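Local coordinates for protein predicted transcriptional regulator (Clostridium thermocellum, PDB 1XMA) that probably binds DNA as a dimer and regulates transcription, as PadR-like repressors with a winged-helix domain do, at residues N63-I66 against Y72-K75; R85-G90 against T106-T111. One frame throughout, in Å; residues are numbered along the deposited sequence. Where two conformers were deposited one is given.

Both contacts belong to the winged-helix part of this PadR-like regulator, and they follow one another in series: contact 1 closes before contact 2 opens. Their centres lie 19 Å apart, on opposite sides of the centre of the chain, and their nearest atoms stay about 8 Å from each other. Helix 76-88 is what joins them. Contact 1 fixes the loop that leads into it from helix 57-67, whereas contact 2 ties its last turn to strand 106-110, the middle strand of the antiparallel sheet. The helix is therefore tied at both ends, its entry to the preceding helix and its exit to the wing, as befits a probable DNA-reading element.

Contact 1. Residues N63-I66 against Y72-K75; sequences NIRI and YVIK
Ile64 reaches from its helix to the loop with two separate methyls. CG2, anti to the backbone N (chi1 of CG1 -65°), lies obliquely against the Tyr72 ring, 3.5 Å from CD2, while CD1 at the end of the other branch meets CG2 of Ile74 at 3.8 Å. A beta-branched residue suits the spot because its short and long arms serve two neighbours at once. Arg65 contributes its first carbons: CB packs on CG1 of Val73 at 3.7 Å, and its CA lies 3.2 Å from Tyr72 O in a CH···O contact. No conventional hydrogen bond crosses, so the fit rests mainly on shape. Tyr72 carries its ring alongside Ile64, pointing the same way, and the backbone N of Ile74 lies above one ring face, toward the rim. Further out, the guanidinium of Arg65 leads away to a hydrogen bond with the hydroxyl of Tyr58, and Thr68 OG1 bonds both Ile64 O and Tyr72 N, pinning the turn. Ile45 and Leu49 of helix 35-52 back Ile64; Tyr72 also packs on Val131 of the second subunit. Lys75 then occupies the N-cap position of helix 76-88, at the turn between the two helices of the helix-turn-helix in a winged-helix domain, as in the PadR-like family.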
loop_
_atom_site.group_PDB
_atom_site.type_symbol
_atom_site.label_atom_id
_atom_site.label_comp_id
_atom_site.label_asym_id
_atom_site.label_seq_id
_atom_site.Cartn_x
_atom_site.Cartn_y
_atom_site.Cartn_z
ATOM N N ASN B 63 17.192 -1.020 12.405
ATOM C CA ASN B 63 17.345 0.039 11.411
ATOM C C ASN B 63 16.012 0.507 10.817
ATOM O O ASN B 63 15.799 1.711 10.630
ATOM C CB ASN B 63 18.302 -0.394 10.304
ATOM C CG ASN B 63 19.760 -0.148 10.663
ATOM O OD1 ASN B 63 20.072 0.791 11.382
ATOM N ND2 ASN B 63 20.656 -0.987 10.153
ATOM N N ILE B 64 15.118 -0.444 10.536
ATOM C CA ILE B 64 13.730 -0.128 10.136
ATOM C C ILE B 64 13.003 0.795 11.139
ATOM O O ILE B 64 12.483 1.817 10.734
ATOM C CB ILE B 64 12.892 -1.419 9.834
ATOM C CG1 ILE B 64 13.460 -2.149 8.614
ATOM C CG2 ILE B 64 11.429 -1.082 9.588
ATOM C CD1 ILE B 64 12.967 -3.604 8.463
ATOM N N ARG B 65 12.973 0.451 12.429
ATOM C CA ARG B 65 12.230 1.292 13.392
ATOM C C ARG B 65 12.864 2.656 13.647
ATOM O O ARG B 65 12.149 3.632 13.825
ATOM C CB ARG B 65 11.908 0.576 14.715
ATOM C CG ARG B 65 13.092 0.250 15.600
ATOM C CD ARG B 65 12.660 -0.168 17.030
ATOM N NE ARG B 65 13.853 -0.410 17.830
ATOM C CZ ARG B 65 14.449 -1.601 17.945
ATOM N NH1 ARG B 65 13.943 -2.684 17.323
ATOM N NH2 ARG B 65 15.560 -1.719 18.676
ATOM N N ILE B 66 14.192 2.722 13.638
ATOM C CA ILE B 66 14.897 3.962 13.930
ATOM C C ILE B 66 14.740 4.949 12.798
ATOM O O ILE B 66 14.432 6.132 13.022
ATOM C CB ILE B 66 16.407 3.716 14.237
ATOM C CG1 ILE B 66 16.554 3.014 15.596
ATOM C CG2 ILE B 66 17.187 5.029 14.203
ATOM C CD1 ILE B 66 17.969 2.681 15.983
ATOM N N TYR B 72 7.416 2.494 11.875
ATOM C CA TYR B 72 7.279 1.104 11.478
ATOM C C TYR B 72 8.249 0.217 12.236
ATOM O O TYR B 72 9.471 0.336 12.102
ATOM C CB TYR B 72 7.364 0.952 9.946
ATOM C CG TYR B 72 7.308 -0.471 9.417
ATOM C CD1 TYR B 72 6.397 -1.404 9.934
ATOM C CD2 TYR B 72 8.162 -0.879 8.381
ATOM C CE1 TYR B 72 6.352 -2.723 9.454
ATOM C CE2 TYR B 72 8.126 -2.189 7.890
ATOM C CZ TYR B 72 7.228 -3.104 8.434
ATOM O OH TYR B 72 7.194 -4.389 7.940
ATOM N N VAL B 73 7.677 -0.640 13.080
ATOM C CA VAL B 73 8.430 -1.676 13.740
ATOM C C VAL B 73 8.005 -3.017 13.148
ATOM O O VAL B 73 6.826 -3.351 13.122
ATOM C CB VAL B 73 8.324 -1.608 15.320
ATOM C CG1 VAL B 73 8.419 -0.148 15.817
ATOM C CG2 VAL B 73 7.034 -2.239 15.838
ATOM N N ILE B 74 8.968 -3.762 12.630
ATOM C CA ILE B 74 8.667 -5.019 11.968
ATOM C C ILE B 74 8.647 -6.186 12.973
ATOM O O ILE B 74 9.487 -6.236 13.880
ATOM C CB ILE B 74 9.634 -5.273 10.761
ATOM C CG1 ILE B 74 9.177 -6.480 9.928
ATOM C CG2 ILE B 74 11.107 -5.378 11.223
ATOM C CD1 ILE B 74 9.884 -6.611 8.594
ATOM N N LYS B 75 7.659 -7.083 12.820
ATOM C CA LYS B 75 7.542 -8.338 13.594
ATOM C C LYS B 75 8.678 -9.286 13.211
ATOM O O LYS B 75 9.050 -9.361 12.028
ATOM C CB LYS B 75 6.216 -9.039 13.262
ATOM C CG LYS B 75 5.013 -8.698 14.135
ATOM C CD LYS B 75 3.639 -9.023 13.447
ATOM C CE LYS B 75 3.577 -10.425 12.789
ATOM N NZ LYS B 75 3.564 -11.573 13.769
#

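Contact 2. Residues R85-G90 against T106-T111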
loop_
_atom_site.group_PDB
_atom_site.type_symbol
_atom_site.label_atom_id
_atom_site.label_comp_id
_atom_site.label_asym_id
_atom_site.label_seq_id
_atom_site.Cartn_x
_atom_site.Cartn_y
_atom_site.Cartn_z
ATOM N N ARG B 85 12.071 -16.112 1.998
ATOM C CA ARG B 85 11.547 -15.772 0.659
ATOM C C ARG B 85 12.564 -15.059 -0.225
ATOM O O ARG B 85 12.703 -15.396 -1.393
ATOM C CB ARG B 85 10.283 -14.900 0.789
ATOM C CG ARG B 85 9.721 -14.355 -0.547
ATOM C CD ARG B 85 8.777 -13.167 -0.328
ATOM N NE ARG B 85 7.897 -13.419 0.797
ATOM C CZ ARG B 85 7.811 -12.681 1.886
ATOM N NH1 ARG B 85 8.527 -11.580 2.013
ATOM N NH2 ARG B 85 6.979 -13.050 2.853
ATOM N N LEU B 86 13.256 -14.064 0.328
ATOM C CA LEU B 86 14.270 -13.323 -0.436
ATOM C C LEU B 86 15.412 -14.231 -0.907
ATOM O O LEU B 86 15.909 -14.084 -2.033
ATOM C CB LEU B 86 14.816 -12.145 0.375
ATOM C CG LEU B 86 13.947 -10.894 0.556
ATOM C CD1 LEU B 86 14.626 -9.949 1.529
ATOM C CD2 LEU B 86 13.691 -10.189 -0.766
ATOM N N GLU B 87 15.823 -15.156 -0.037
ATOM C CA GLU B 87 16.830 -16.156 -0.379
ATOM C C GLU B 87 16.362 -17.176 -1.411
ATOM O O GLU B 87 17.032 -17.379 -2.438
ATOM C CB GLU B 87 17.318 -16.882 0.856
ATOM C CG GLU B 87 18.717 -16.579 1.143
ATOM C CD GLU B 87 19.361 -17.588 2.047
ATOM O OE1 GLU B 87 18.993 -17.652 3.254
ATOM O OE2 GLU B 87 20.262 -18.288 1.541
ATOM N N LYS B 88 15.222 -17.811 -1.137
ATOM C CA LYS B 88 14.621 -18.767 -2.056
ATOM C C LYS B 88 14.554 -18.175 -3.475
ATOM O O LYS B 88 14.959 -18.825 -4.456
ATOM C CB LYS B 88 13.232 -19.167 -1.551
ATOM C CG LYS B 88 12.395 -19.974 -2.537
ATOM C CD LYS B 88 11.103 -20.461 -1.893
ATOM C CE LYS B 88 10.025 -19.390 -1.905
ATOM N NZ LYS B 88 8.914 -19.718 -0.952
ATOM N N ASN B 89 14.063 -16.930 -3.557
ATOM C CA ASN B 89 13.932 -16.193 -4.810
ATOM C C ASN B 89 15.280 -15.839 -5.429
ATOM O O ASN B 89 15.349 -15.500 -6.617
ATOM C CB ASN B 89 13.137 -14.906 -4.588
ATOM C CG ASN B 89 11.645 -15.142 -4.416
ATOM O OD1 ASN B 89 11.159 -16.274 -4.455
ATOM N ND2 ASN B 89 10.905 -14.058 -4.224
ATOM N N GLY B 90 16.344 -15.896 -4.630
ATOM C CA GLY B 90 17.694 -15.543 -5.107
ATOM C C GLY B 90 18.037 -14.046 -5.115
ATOM O O GLY B 90 18.832 -13.572 -5.958
ATOM N N THR B 106 24.137 -15.160 11.183
ATOM C CA THR B 106 23.795 -15.184 9.768
ATOM C C THR B 106 23.692 -13.759 9.228
ATOM O O THR B 106 22.893 -12.956 9.721
ATOM C CB THR B 106 22.487 -15.988 9.470
ATOM O OG1 THR B 106 22.590 -17.292 10.033
ATOM C CG2 THR B 106 22.261 -16.150 7.962
ATOM N N TYR B 107 24.534 -13.464 8.233
ATOM C CA TYR B 107 24.538 -12.184 7.530
ATOM C C TYR B 107 23.904 -12.363 6.144
ATOM O O TYR B 107 23.922 -13.463 5.570
ATOM C CB TYR B 107 25.966 -11.646 7.387
ATOM C CG TYR B 107 26.639 -11.257 8.695
ATOM C CD1 TYR B 107 27.461 -12.161 9.380
ATOM C CD2 TYR B 107 26.464 -9.976 9.237
ATOM C CE1 TYR B 107 28.071 -11.806 10.589
ATOM C CE2 TYR B 107 27.070 -9.607 10.443
ATOM C CZ TYR B 107 27.871 -10.523 11.106
ATOM O OH TYR B 107 28.477 -10.152 12.288
ATOM N N TYR B 108 23.350 -11.289 5.597
ATOM C CA TYR B 108 22.859 -11.352 4.229
ATOM C C TYR B 108 23.535 -10.297 3.385
ATOM O O TYR B 108 23.876 -9.228 3.877
ATOM C CB TYR B 108 21.334 -11.241 4.167
ATOM C CG TYR B 108 20.625 -12.276 5.013
ATOM C CD1 TYR B 108 20.292 -12.007 6.350
ATOM C CD2 TYR B 108 20.302 -13.548 4.490
ATOM C CE1 TYR B 108 19.656 -12.965 7.145
ATOM C CE2 TYR B 108 19.647 -14.505 5.269
ATOM C CZ TYR B 108 19.334 -14.206 6.598
ATOM O OH TYR B 108 18.681 -15.147 7.387
ATOM N N ARG B 109 23.735 -10.631 2.117
ATOM C CA ARG B 109 24.233 -9.719 1.112
ATOM C C ARG B 109 23.248 -9.736 -0.055
ATOM O O ARG B 109 22.760 -10.796 -0.432
ATOM C CB ARG B 109 25.640 -10.171 0.665
ATOM C CG ARG B 109 26.212 -9.520 -0.592
ATOM C CD ARG B 109 27.718 -9.897 -0.770
ATOM N NE ARG B 109 28.573 -9.223 0.218
ATOM C CZ ARG B 109 29.892 -9.388 0.342
ATOM N NH1 ARG B 109 30.550 -10.215 -0.463
ATOM N NH2 ARG B 109 30.562 -8.717 1.276
ATOM N N ILE B 110 22.956 -8.561 -0.617
ATOM C CA ILE B 110 22.052 -8.478 -1.767
ATOM C C ILE B 110 22.709 -9.020 -3.084
ATOM O O ILE B 110 23.901 -8.810 -3.322
ATOM C CB ILE B 110 21.436 -7.029 -1.926
ATOM C CG1 ILE B 110 20.306 -7.023 -2.974
ATOM C CG2 ILE B 110 22.537 -5.961 -2.185
ATOM C CD1 ILE B 110 19.501 -5.745 -3.042
ATOM N N THR B 111 21.929 -9.733 -3.903
ATOM C CA THR B 111 22.409 -10.242 -5.217
ATOM C C THR B 111 22.060 -9.278 -6.379
ATOM O O THR B 111 21.157 -8.446 -6.247
ATOM C CB THR B 111 21.857 -11.653 -5.534
ATOM O OG1 THR B 111 20.437 -11.590 -5.718
ATOM C CG2 THR B 111 22.188 -12.648 -4.431
#
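Tyr108 turns the edge of its ring to Glu87, whose OE1 lies in the ring plane 3.8 Å from CE2. The two side chains cross at about a right angle, with carboxylate and ring planes 64° apart; a carboxylate oxygen suits the weakly positive rim of a ring. The glutamate chain, extended beyond CG, spans the distance from helix to strand, and its other oxygen, OE2, is hydrogen-bonded to Ser94 of strand 92-96. Tyr108 also stacks on Phe83 and touches Ile92, so a large aromatic fills the space between helix 76-88 and the sheet. This is the helix-to-wing junction of a winged-helix domain, where the helix gives way to the hairpin of strands 92-96 and 106-110. The turn from helix 76-88 into strand 92-96 runs through Gly90, which ends the helix in a Schellman motif; its positive phi of 83° is easily adopted by glycine, which has no CB to strike the preceding carbonyl. Gly90 O then accepts a short 2.6 Å hydrogen bond from Thr111 OG1, the donor tilted 24° from the carbonyl plane. Thr111 is itself the N-cap of helix 112-135, and the same hydroxyl makes a weak hydrogen bond with Gly114 N, linking the end of one helix to the start of another.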